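Local coordinates for bifunctional enzyme cysn/cysc (Mycobacterium tuberculosis, PDB 4BZP), which catalyses, as the APS kinase (CysC) part of a sulfate-activating enzyme, ATP-dependent phosphorylation of adenylyl sulfate at its 3'-hydroxyl, at residues A[117-120]-A[126-129]; A[24-29]-A[34-39]; A[50-55]-A[59-64]. One frame throughout, in Å; residues are numbered along the deposited sequence. Where two conformers were deposited one is given.

Contact 1: A[117-120]-A[126-129]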
ATOM      1  N   ASP A 117     -27.454  -3.485 -19.974  1.00  8.67           N
ATOM      2  CA  ASP A 117     -26.777  -4.771 -19.938  1.00  9.63           C
ATOM      3  C   ASP A 117     -26.222  -4.995 -18.533  1.00  8.36           C
ATOM      4  O   ASP A 117     -26.253  -6.112 -17.993  1.00  7.90           O
ATOM      5  CB  ASP A 117     -25.617  -4.867 -20.932  1.00 11.64           C
ATOM      6  CG  ASP A 117     -25.982  -4.868 -22.377  1.00 14.77           C
ATOM      7  OD1 ASP A 117     -27.157  -4.979 -22.710  1.00 20.55           O
ATOM      8  OD2 ASP A 117     -24.974  -4.816 -23.204  1.00 17.05           O
ATOM      9  N   CYS A 118     -25.626  -3.975 -17.919  1.00  6.72           N
ATOM     10  CA  CYS A 118     -25.097  -4.131 -16.546  1.00  6.46           C
ATOM     11  C   CYS A 118     -26.169  -4.496 -15.551  1.00  6.43           C
ATOM     12  O   CYS A 118     -25.956  -5.338 -14.656  1.00  6.05           O
ATOM     13  CB  CYS A 118     -24.455  -2.817 -16.090  1.00  6.63           C
ATOM     14  SG  CYS A 118     -22.926  -2.329 -16.974  1.00  7.19           S
ATOM     15  N   GLU A 119     -27.307  -3.837 -15.689  1.00  6.60           N
ATOM     16  CA  GLU A 119     -28.435  -4.105 -14.811  1.00  7.15           C
ATOM     17  C   GLU A 119     -28.998  -5.506 -15.032  1.00  7.09           C
ATOM     18  O   GLU A 119     -29.408  -6.146 -14.040  1.00  7.58           O
ATOM     19  CB  GLU A 119     -29.511  -3.036 -14.954  1.00  8.38           C
ATOM     20  CG  GLU A 119     -30.655  -3.262 -13.975  1.00  9.20           C
ATOM     21  CD  GLU A 119     -31.453  -2.015 -13.703  1.00 10.92           C
ATOM     22  OE1 GLU A 119     -31.382  -1.057 -14.479  1.00 12.25           O
ATOM     23  OE2 GLU A 119     -32.137  -1.993 -12.644  1.00 12.58           O
ATOM     24  N   ARG A 120     -29.042  -5.990 -16.258  1.00  7.33           N
ATOM     25  CA  ARG A 120     -29.447  -7.391 -16.445  1.00  7.86           C
ATOM     26  C   ARG A 120     -28.463  -8.393 -15.874  1.00  7.97           C
ATOM     27  O   ARG A 120     -28.895  -9.405 -15.272  1.00  8.37           O
ATOM     28  CB  ARG A 120     -29.680  -7.719 -17.904  1.00  8.97           C
ATOM     29  CG  ARG A 120     -30.125  -9.162 -18.107  1.00 10.51           C
ATOM     30  CD  ARG A 120     -31.451  -9.516 -17.406  1.00 12.17           C
ATOM     31  NE  ARG A 120     -31.825 -10.952 -17.431  1.00 13.29           N
ATOM     32  CZ  ARG A 120     -31.479 -11.852 -16.506  1.00 14.14           C
ATOM     33  NH1 ARG A 120     -30.694 -11.556 -15.468  1.00 12.80           N
ATOM     34  NH2 ARG A 120     -31.880 -13.103 -16.657  1.00 14.83           N
ATOM     35  N   LEU A 126     -26.818  -5.497  -6.500  1.00  6.31           N
ATOM     36  CA  LEU A 126     -26.687  -4.086  -6.163  1.00  7.11           C
ATOM     37  C   LEU A 126     -27.683  -3.251  -6.953  1.00  6.74           C
ATOM     38  O   LEU A 126     -28.235  -2.275  -6.417  1.00  6.44           O
ATOM     39  CB  LEU A 126     -25.254  -3.601  -6.496  1.00  8.03           C
ATOM     40  CG  LEU A 126     -24.192  -4.278  -5.634  1.00  9.17           C
ATOM     41  CD1 LEU A 126     -22.829  -3.798  -6.151  1.00  9.88           C
ATOM     42  CD2 LEU A 126     -24.353  -3.981  -4.145  1.00 11.34           C
ATOM     43  N   TYR A 127     -27.953  -3.561  -8.219  1.00  6.62           N
ATOM     44  CA  TYR A 127     -28.973  -2.813  -8.998  1.00  6.54           C
ATOM     45  C   TYR A 127     -30.319  -3.054  -8.351  1.00  6.93           C
ATOM     46  O   TYR A 127     -31.101  -2.101  -8.237  1.00  7.10           O
ATOM     47  CB  TYR A 127     -29.016  -3.190 -10.485  1.00  6.41           C
ATOM     48  CG  TYR A 127     -27.874  -2.572 -11.264  1.00  6.46           C
ATOM     49  CD1 TYR A 127     -26.682  -3.236 -11.379  1.00  6.44           C
ATOM     50  CD2 TYR A 127     -28.015  -1.352 -11.897  1.00  7.18           C
ATOM     51  CE1 TYR A 127     -25.613  -2.657 -12.095  1.00  5.98           C
ATOM     52  CE2 TYR A 127     -27.005  -0.757 -12.587  1.00  6.86           C
ATOM     53  CZ  TYR A 127     -25.783  -1.418 -12.695  1.00  6.38           C
ATOM     54  OH  TYR A 127     -24.741  -0.783 -13.342  1.00  7.08           O
ATOM     55  N   ALA A 128     -30.635  -4.293  -7.956  1.00  6.88           N
ATOM     56  CA  ALA A 128     -31.950  -4.538  -7.303  1.00  7.10           C
ATOM     57  C   ALA A 128     -32.053  -3.709  -6.027  1.00  7.47           C
ATOM     58  O   ALA A 128     -33.123  -3.138  -5.763  1.00  8.75           O
ATOM     59  CB  ALA A 128     -32.123  -6.012  -7.019  1.00  7.16           C
ATOM     60  N   LYS A 129     -30.988  -3.607  -5.234  1.00  7.74           N
ATOM     61  CA  LYS A 129     -31.039  -2.752  -4.038  1.00  8.55           C
ATOM     62  C   LYS A 129     -31.247  -1.292  -4.448  1.00  8.83           C
ATOM     63  O   LYS A 129     -32.065  -0.540  -3.792  1.00  9.09           O
ATOM     64  CB  LYS A 129     -29.786  -2.867  -3.215  1.00 10.11           C
ATOM     65  CG  LYS A 129     -29.741  -4.010  -2.278  1.00 12.85           C
ATOM     66  CD  LYS A 129     -28.651  -3.799  -1.244  1.00 17.00           C
ATOM     67  CE  LYS A 129     -28.465  -4.964  -0.319  1.00 21.06           C
ATOM     68  NZ  LYS A 129     -27.854  -4.447   0.935  1.00 23.29           N
TER

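Contact 2: A[24-29]-A[34-39]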
ATOM      1  N   LEU A  24      -9.186 -12.473 -14.502  1.00  6.23           N
ATOM      2  CA  LEU A  24      -8.728 -13.401 -15.516  1.00  6.76           C
ATOM      3  C   LEU A  24      -7.378 -12.985 -16.057  1.00  6.82           C
ATOM      4  O   LEU A  24      -6.502 -13.814 -16.301  1.00  6.75           O
ATOM      5  CB  LEU A  24      -9.748 -13.560 -16.635  1.00  6.48           C
ATOM      6  CG  LEU A  24      -9.320 -14.597 -17.700  1.00  6.66           C
ATOM      7  CD1 LEU A  24      -8.947 -15.948 -17.132  1.00  7.26           C
ATOM      8  CD2 LEU A  24     -10.461 -14.772 -18.667  1.00  7.04           C
ATOM      9  N   VAL A  25      -7.132 -11.698 -16.225  1.00  6.49           N
ATOM     10  CA  VAL A  25      -5.802 -11.233 -16.583  1.00  6.37           C
ATOM     11  C   VAL A  25      -4.798 -11.638 -15.512  1.00  7.00           C
ATOM     12  O   VAL A  25      -3.718 -12.131 -15.838  1.00  7.84           O
ATOM     13  CB  VAL A  25      -5.755  -9.700 -16.797  1.00  6.23           C
ATOM     14  CG1 VAL A  25      -4.337  -9.190 -16.959  1.00  6.71           C
ATOM     15  CG2 VAL A  25      -6.587  -9.272 -17.978  1.00  6.11           C
ATOM     16  N   GLU A  26      -5.158 -11.480 -14.256  1.00  7.15           N
ATOM     17  CA  GLU A  26      -4.241 -11.898 -13.184  1.00  7.96           C
ATOM     18  C   GLU A  26      -3.904 -13.370 -13.338  1.00  9.23           C
ATOM     19  O   GLU A  26      -2.723 -13.711 -13.242  1.00  9.05           O
ATOM     20  CB  GLU A  26      -4.897 -11.617 -11.836  1.00  9.07           C
ATOM     21  CG  GLU A  26      -3.968 -11.913 -10.638  1.00 11.26           C
ATOM     22  CD  GLU A  26      -4.658 -11.874  -9.279  1.00 13.86           C
ATOM     23  OE1 GLU A  26      -5.800 -12.379  -9.120  1.00 16.39           O
ATOM     24  OE2 GLU A  26      -4.119 -11.193  -8.379  1.00 16.80           O
ATOM     25  N   ARG A  27      -4.898 -14.221 -13.534  1.00  9.41           N
ATOM     26  CA  ARG A  27      -4.646 -15.663 -13.668  0.50 10.05           C
ATOM     27  C   ARG A  27      -3.772 -15.937 -14.867  1.00 10.43           C
ATOM     28  O   ARG A  27      -2.821 -16.754 -14.776  1.00 11.76           O
ATOM     29  CB  ARG A  27      -5.959 -16.434 -13.743  0.50 10.52           C
ATOM     30  CG  ARG A  27      -6.741 -16.430 -12.431  0.50 10.82           C
ATOM     31  CD  ARG A  27      -7.912 -17.394 -12.298  0.50 11.94           C
ATOM     32  NE  ARG A  27      -9.008 -17.024 -13.186  0.50 12.98           N
ATOM     33  CZ  ARG A  27      -9.978 -16.170 -12.859  0.50 12.37           C
ATOM     34  NH1 ARG A  27      -9.982 -15.603 -11.662  0.50 13.75           N
ATOM     35  NH2 ARG A  27     -10.904 -15.885 -13.717  0.50 11.58           N
ATOM     36  N   LYS A  28      -4.098 -15.338 -16.011  1.00  9.08           N
ATOM     37  CA  LYS A  28      -3.307 -15.581 -17.237  1.00  9.75           C
ATOM     38  C   LYS A  28      -1.858 -15.216 -17.027  1.00 10.98           C
ATOM     39  O   LYS A  28      -0.946 -15.941 -17.473  1.00 12.41           O
ATOM     40  CB  LYS A  28      -3.872 -14.829 -18.441  1.00  9.20           C
ATOM     41  CG  LYS A  28      -5.147 -15.414 -19.035  1.00  9.52           C
ATOM     42  CD  LYS A  28      -5.627 -14.545 -20.154  1.00 10.23           C
ATOM     43  CE  LYS A  28      -6.928 -14.979 -20.783  1.00 10.04           C
ATOM     44  NZ  LYS A  28      -6.704 -16.268 -21.525  1.00 10.14           N
ATOM     45  N   LEU A  29      -1.584 -14.112 -16.350  1.00 10.51           N
ATOM     46  CA  LEU A  29      -0.214 -13.655 -16.097  1.00 11.36           C
ATOM     47  C   LEU A  29       0.488 -14.516 -15.058  1.00 12.95           C
ATOM     48  O   LEU A  29       1.668 -14.874 -15.238  1.00 14.17           O
ATOM     49  CB  LEU A  29      -0.247 -12.155 -15.677  1.00 12.12           C
ATOM     50  CG  LEU A  29      -0.633 -11.129 -16.733  1.00 12.57           C
ATOM     51  CD1 LEU A  29      -0.751  -9.700 -16.187  1.00 13.72           C
ATOM     52  CD2 LEU A  29       0.321 -11.109 -17.928  1.00 14.14           C
ATOM     53  N   ILE A  34       4.317 -14.243 -14.177  1.00 15.80           N
ATOM     54  CA  ILE A  34       4.437 -12.789 -14.169  1.00 15.16           C
ATOM     55  C   ILE A  34       3.619 -12.354 -12.968  1.00 13.51           C
ATOM     56  O   ILE A  34       2.478 -12.796 -12.801  1.00 14.12           O
ATOM     57  CB  ILE A  34       3.853 -12.146 -15.453  1.00 16.59           C
ATOM     58  CG1 ILE A  34       4.758 -12.540 -16.645  1.00 18.09           C
ATOM     59  CG2 ILE A  34       3.673 -10.660 -15.307  1.00 17.64           C
ATOM     60  CD1 ILE A  34       4.200 -12.099 -17.969  1.00 19.04           C
ATOM     61  N   SER A  35       4.219 -11.519 -12.141  0.50 13.05           N
ATOM     62  CA  SER A  35       3.607 -11.095 -10.923  0.50 12.43           C
ATOM     63  C   SER A  35       2.502 -10.119 -11.323  0.50 11.75           C
ATOM     64  O   SER A  35       2.755  -9.151 -12.017  0.50  9.90           O
ATOM     65  CB  SER A  35       4.612 -10.377 -10.049  0.50 14.72           C
ATOM     66  OG  SER A  35       4.151 -10.343  -8.724  0.50 18.14           O
ATOM     67  N   ALA A  36       1.286 -10.503 -11.019  1.00 12.36           N
ATOM     68  CA  ALA A  36       0.123  -9.617 -11.175  1.00 11.15           C
ATOM     69  C   ALA A  36      -0.640  -9.614  -9.895  1.00 11.42           C
ATOM     70  O   ALA A  36      -0.580 -10.587  -9.119  1.00 12.76           O
ATOM     71  CB  ALA A  36      -0.718 -10.101 -12.350  1.00 11.95           C
ATOM     72  N   TYR A  37      -1.376  -8.536  -9.662  1.00  9.65           N
ATOM     73  CA  TYR A  37      -2.117  -8.374  -8.437  1.00 10.04           C
ATOM     74  C   TYR A  37      -3.333  -7.531  -8.675  1.00  8.59           C
ATOM     75  O   TYR A  37      -3.219  -6.433  -9.206  1.00  8.30           O
ATOM     76  CB  TYR A  37      -1.232  -7.649  -7.427  1.00 12.55           C
ATOM     77  CG  TYR A  37      -1.844  -7.556  -6.058  1.00 13.39           C
ATOM     78  CD1 TYR A  37      -1.754  -8.622  -5.169  1.00 16.90           C
ATOM     79  CD2 TYR A  37      -2.529  -6.428  -5.662  1.00 14.62           C
ATOM     80  CE1 TYR A  37      -2.316  -8.533  -3.897  1.00 19.18           C
ATOM     81  CE2 TYR A  37      -3.106  -6.339  -4.435  1.00 16.20           C
ATOM     82  CZ  TYR A  37      -2.963  -7.375  -3.552  1.00 18.84           C
ATOM     83  OH  TYR A  37      -3.522  -7.280  -2.322  1.00 23.61           O
ATOM     84  N   VAL A  38      -4.470  -8.035  -8.233  1.00  7.42           N
ATOM     85  CA  VAL A  38      -5.736  -7.316  -8.333  1.00  7.36           C
ATOM     86  C   VAL A  38      -5.927  -6.534  -7.069  1.00  8.37           C
ATOM     87  O   VAL A  38      -6.053  -7.119  -5.972  1.00  9.56           O
ATOM     88  CB  VAL A  38      -6.945  -8.246  -8.590  1.00  6.98           C
ATOM     89  CG1 VAL A  38      -8.237  -7.438  -8.588  1.00  7.34           C
ATOM     90  CG2 VAL A  38      -6.759  -8.986  -9.896  1.00  7.28           C
ATOM     91  N   LEU A  39      -5.892  -5.216  -7.185  1.00  8.62           N
ATOM     92  CA  LEU A  39      -6.033  -4.287  -6.093  1.00  8.85           C
ATOM     93  C   LEU A  39      -7.441  -3.737  -6.095  1.00 10.46           C
ATOM     94  O   LEU A  39      -7.800  -2.877  -6.916  1.00 11.97           O
ATOM     95  CB  LEU A  39      -4.983  -3.188  -6.254  1.00  8.41           C
ATOM     96  CG  LEU A  39      -5.014  -2.118  -5.156  1.00  9.47           C
ATOM     97  CD1 LEU A  39      -4.580  -2.698  -3.844  1.00 10.07           C
ATOM     98  CD2 LEU A  39      -4.147  -0.943  -5.552  1.00 10.29           C
TER

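Contact 3: A[50-55]-A[59-64]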
ATOM      1  N   ALA A  50     -10.208   1.565   6.347  1.00 14.32           N
ATOM      2  CA  ALA A  50     -11.253   1.451   7.360  1.00 14.20           C
ATOM      3  C   ALA A  50     -11.742   2.766   7.914  1.00 15.17           C
ATOM      4  O   ALA A  50     -12.843   2.796   8.477  1.00 17.38           O
ATOM      5  CB  ALA A  50     -10.804   0.532   8.495  1.00 15.22           C
ATOM      6  N   ASP A  51     -10.955   3.817   7.840  1.00 13.74           N
ATOM      7  CA  ASP A  51     -11.347   5.125   8.325  1.00 14.58           C
ATOM      8  C   ASP A  51     -12.352   5.820   7.403  1.00 16.31           C
ATOM      9  O   ASP A  51     -12.974   6.817   7.818  1.00 18.89           O
ATOM     10  CB  ASP A  51     -10.143   6.018   8.498  1.00 14.25           C
ATOM     11  CG  ASP A  51      -9.353   6.244   7.203  1.00 13.99           C
ATOM     12  OD1 ASP A  51      -9.077   5.247   6.487  1.00 15.24           O
ATOM     13  OD2 ASP A  51      -8.982   7.408   6.976  1.00 16.74           O
ATOM     14  N   LEU A  52     -12.494   5.355   6.168  1.00 15.24           N
ATOM     15  CA  LEU A  52     -13.345   6.047   5.185  1.00 16.27           C
ATOM     16  C   LEU A  52     -14.762   5.515   5.195  1.00 15.96           C
ATOM     17  O   LEU A  52     -15.007   4.318   5.325  1.00 18.69           O
ATOM     18  CB  LEU A  52     -12.775   5.838   3.784  1.00 16.02           C
ATOM     19  CG  LEU A  52     -11.383   6.444   3.566  1.00 14.66           C
ATOM     20  CD1 LEU A  52     -10.925   6.175   2.113  1.00 14.19           C
ATOM     21  CD2 LEU A  52     -11.411   7.902   3.843  1.00 14.91           C
ATOM     22  N   GLY A  53     -15.685   6.434   4.934  1.00 16.27           N
ATOM     23  CA  GLY A  53     -17.071   6.045   4.623  1.00 17.90           C
ATOM     24  C   GLY A  53     -17.343   6.221   3.143  1.00 20.20           C
ATOM     25  O   GLY A  53     -16.446   6.049   2.298  1.00 19.29           O
ATOM     26  N   PHE A  54     -18.589   6.586   2.811  1.00 19.50           N
ATOM     27  CA  PHE A  54     -19.040   6.659   1.438  1.00 19.18           C
ATOM     28  C   PHE A  54     -19.562   8.024   1.003  1.00 18.11           C
ATOM     29  O   PHE A  54     -20.250   8.151  -0.036  1.00 18.75           O
ATOM     30  CB  PHE A  54     -20.047   5.560   1.169  1.00 21.03           C
ATOM     31  CG  PHE A  54     -19.417   4.201   1.173  1.00 21.57           C
ATOM     32  CD1 PHE A  54     -18.815   3.686   0.021  1.00 22.38           C
ATOM     33  CD2 PHE A  54     -19.338   3.475   2.352  1.00 19.57           C
ATOM     34  CE1 PHE A  54     -18.204   2.444   0.060  1.00 19.47           C
ATOM     35  CE2 PHE A  54     -18.717   2.236   2.384  1.00 21.02           C
ATOM     36  CZ  PHE A  54     -18.166   1.725   1.236  1.00 19.08           C
ATOM     37  N   SER A  55     -19.162   9.077   1.704  1.00 16.43           N
ATOM     38  CA  SER A  55     -19.400  10.409   1.232  1.00 15.92           C
ATOM     39  C   SER A  55     -18.684  10.602  -0.115  1.00 17.27           C
ATOM     40  O   SER A  55     -17.780   9.803  -0.439  1.00 14.35           O
ATOM     41  CB  SER A  55     -18.864  11.455   2.217  1.00 16.22           C
ATOM     42  OG  SER A  55     -17.426  11.500   2.226  1.00 16.56           O
ATOM     43  N   ARG A  59     -15.228   8.786  -1.182  1.00 12.63           N
ATOM     44  CA  ARG A  59     -15.060   7.977  -2.383  1.00 12.11           C
ATOM     45  C   ARG A  59     -13.864   8.451  -3.235  1.00 11.86           C
ATOM     46  O   ARG A  59     -13.126   7.618  -3.789  1.00  9.55           O
ATOM     47  CB  ARG A  59     -16.341   8.030  -3.222  1.00 13.58           C
ATOM     48  CG  ARG A  59     -17.492   7.297  -2.585  1.00 16.25           C
ATOM     49  CD  ARG A  59     -18.646   7.366  -3.550  1.00 22.08           C
ATOM     50  NE  ARG A  59     -19.921   7.009  -2.989  1.00 27.57           N
ATOM     51  CZ  ARG A  59     -21.024   6.783  -3.729  1.00 33.44           C
ATOM     52  NH1 ARG A  59     -20.990   6.827  -5.074  1.00 32.39           N
ATOM     53  NH2 ARG A  59     -22.162   6.489  -3.113  1.00 35.99           N
ATOM     54  N   ALA A  60     -13.632   9.745  -3.340  1.00  9.64           N
ATOM     55  CA  ALA A  60     -12.510  10.308  -4.022  1.00  9.46           C
ATOM     56  C   ALA A  60     -11.197   9.935  -3.316  1.00  9.78           C
ATOM     57  O   ALA A  60     -10.201   9.579  -3.963  1.00 10.17           O
ATOM     58  CB  ALA A  60     -12.579  11.793  -4.216  1.00 10.17           C
ATOM     59  N   GLU A  61     -11.196   9.988  -1.992  1.00  9.56           N
ATOM     60  CA  GLU A  61      -9.987   9.683  -1.218  1.00 10.59           C
ATOM     61  C   GLU A  61      -9.664   8.198  -1.321  1.00 10.57           C
ATOM     62  O   GLU A  61      -8.489   7.858  -1.368  1.00 11.33           O
ATOM     63  CB  GLU A  61     -10.218  10.129   0.230  1.00 11.17           C
ATOM     64  CG  GLU A  61      -9.081   9.757   1.166  1.00 11.33           C
ATOM     65  CD  GLU A  61      -7.768  10.468   0.868  1.00 11.72           C
ATOM     66  OE1 GLU A  61      -7.688  11.399   0.055  1.00 14.29           O
ATOM     67  OE2 GLU A  61      -6.769  10.044   1.485  1.00 13.70           O
ATOM     68  N   ASN A  62     -10.648   7.319  -1.346  1.00 10.03           N
ATOM     69  CA  ASN A  62     -10.449   5.910  -1.597  1.00 10.35           C
ATOM     70  C   ASN A  62      -9.645   5.715  -2.880  1.00  9.06           C
ATOM     71  O   ASN A  62      -8.651   4.984  -2.884  1.00 10.15           O
ATOM     72  CB  ASN A  62     -11.802   5.211  -1.639  1.00 12.55           C
ATOM     73  CG  ASN A  62     -11.691   3.762  -1.874  1.00 15.73           C
ATOM     74  OD1 ASN A  62     -11.132   3.038  -1.041  1.00 20.95           O
ATOM     75  ND2 ASN A  62     -12.204   3.298  -3.003  1.00 15.84           N
ATOM     76  N   LEU A  63     -10.032   6.379  -3.957  1.00  8.16           N
ATOM     77  CA  LEU A  63      -9.372   6.259  -5.230  1.00  8.23           C
ATOM     78  C   LEU A  63      -8.003   6.877  -5.156  1.00  7.68           C
ATOM     79  O   LEU A  63      -7.063   6.297  -5.747  1.00  7.36           O
ATOM     80  CB  LEU A  63     -10.197   6.867  -6.353  1.00  9.01           C
ATOM     81  CG  LEU A  63     -11.534   6.206  -6.633  1.00  8.96           C
ATOM     82  CD1 LEU A  63     -12.383   7.061  -7.526  1.00  9.42           C
ATOM     83  CD2 LEU A  63     -11.326   4.819  -7.225  1.00 11.18           C
ATOM     84  N   ARG A  64      -7.834   8.021  -4.510  1.00  8.22           N
ATOM     85  CA  ARG A  64      -6.514   8.622  -4.377  1.00  8.02           C
ATOM     86  C   ARG A  64      -5.548   7.643  -3.703  1.00  7.97           C
ATOM     87  O   ARG A  64      -4.431   7.427  -4.155  1.00  7.27           O
ATOM     88  CB  ARG A  64      -6.613   9.926  -3.583  1.00  8.81           C
ATOM     89  CG  ARG A  64      -5.331  10.731  -3.600  1.00  8.96           C
ATOM     90  CD  ARG A  64      -5.309  11.903  -2.583  1.00  9.35           C
ATOM     91  NE  ARG A  64      -5.219  11.415  -1.229  1.00  8.86           N
ATOM     92  CZ  ARG A  64      -4.063  11.031  -0.642  1.00  9.75           C
ATOM     93  NH1 ARG A  64      -2.916  11.115  -1.297  1.00 10.86           N
ATOM     94  NH2 ARG A  64      -4.102  10.562   0.566  1.00 11.39           N
TER

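Contact 1: A[117-120]-A[126-129]
Two consecutive short helices beside the ADP site, 115-121 and 126-131, meet where the ring of Y127 lies against C118 and E119 of the first helix. The centre of the contact is a CH-pi interaction. E119 CA sits 3.9 Å from the centroid of the Y127 ring and only 10° off its normal, so this CA sits almost directly over the ring centre. E119 CB lies over the same face, 3.8 Å from Y127 CD2. With CG anti to the backbone N (chi1 -176°), the glutamate then runs extended past the root of the tyrosine, its CG 3.9 Å from Y127 CB. The carboxylate is turned 33° from the ring plane and reaches beyond it to a salt bridge with R131. Glutamate therefore suits this position twice over: its methylene groups pack on the aromatic ring while its charged end stays paired. At the far end of the ring, C118 CB approaches Y127 OH to 3.4 Å and Y127 CZ to 3.9 Å. The cysteine is small enough to let the phenol pass and apolar enough for a buried place. No atom of 117-120 hydrogen-bonds the hydroxyl; Y127 OH is bonded instead to S14 O, in the ADP-binding loop. Tyrosine is apt here because a flat apolar ring fills the gap between the helices and still delivers one polar atom to that loop. F138 meets the same ring edge-to-face. D122, in the turn between the helices, accepts hydrogen bonds from the backbone amides of Y127 and A128, one on each carboxylate oxygen. The first helix follows strand 106-111 of the parallel sheet, and C118 also touches T113 and S16, placing the pair of helices alongside the nucleotide-binding loop.

Contact 2: A[24-29]-A[34-39]
L29 O accepts a hydrogen bond from I34 N at 2.9 Å, nearly straight at the hydrogen, which ties the last turns of helix 18-31 to the chain entering strand 36-38. This is the return leg of a beta-alpha-beta crossover in the P-loop kinase fold: strand 6-11, the nucleotide-binding loop, helix 18-31 and then a parallel strand two places across the sheet. Helix and strand run almost antiparallel, 160° between their directions, with their axes 7.7 Å apart. L29 supplies the apolar part of the interface. Its CD1 rests 3.9 Å from A36 CB and its CD2 4.0 Å from I34 CD1, the leucine and isoleucine crossing obliquely. Alanine lets the helix come close to the strand, whereas the branched I34 closes the outer end of this apolar patch. L29 and V25 also pack on strand 79-82, the strand next in the sheet. S35, Y37 and L39 use their backbones to pair with L79 and L81 of that neighbouring strand; Y37 and L39 also touch the second subunit. The amide of V38 has a partner on helix 18-31 instead. E26 is extended, with CG anti to its own N (chi1 -175°); glutamate suits the place because this chain is long enough to bring the carboxylate from the helix to the V38 amide. V38 CG2 lies against the acid, 3.6 Å from E26 OE1. V38 N donates to E26 OE2 at 3.2 Å through a bent bond (140°), arriving well above the carboxylate plane.

Contact 3: A[50-55]-A[59-64]
R59 leaves its helix beside S55, and its side chain can be followed along the backbone of the preceding loop. CB lies 3.6 Å from S55 O, and CG comes to 3.3 Å of the same oxygen. CG stands anti to the carbonyl carbon (chi1 -70°), and from there the chain runs extended, CD passing F54 O on its way to NE. NE donates to F54 O at 3.2 Å, a bent bond (143°) tilted from the guanidinium plane, while NH1 goes on to H137 O. Arginine suits the place because its long apolar stem follows the loop and its several N-H groups serve two separate carbonyls. R59 N is bonded to S55 O at 2.8 Å, the i to i+4 bond that opens the helix. Further along, L52 lies across the helix surface, its CD1 3.7 Å from N62 N and its CD2 4.0 Å from E61 CG. The carboxylate of E61 is gripped side-on by R64, which also bonds carbonyls of L48 and G47 of the second subunit, and E61 OE2 also pairs with R65. S55, whose OG accepts a hydrogen bond from D58 N, is the N-cap residue of an N-capped helix start, the incoming loop folded back along its first two turns.

How the contacts relate
Along the chain the three contacts follow in series, none nested in or crossing another. Contact 2 comes first, closing the short turn after helix 18-31 and tying that helix to strand 36-38 at one edge of the parallel sheet. Contact 3 folds the loop before helix 56-75 back on the opening turns of that helix; both it and contact 2 touch the second subunit. Contact 1, much later, closes the turn between helices 115-121 and 126-131 beside the nucleotide. Their centres are 23 to 27 Å apart and no two touch, the nearest atoms of contacts 2 and 3 being about 8 Å apart. Together they join helix 18-31 to the sheet edge, a loop to the helix that meets the second subunit, and two helices beside the ADP site.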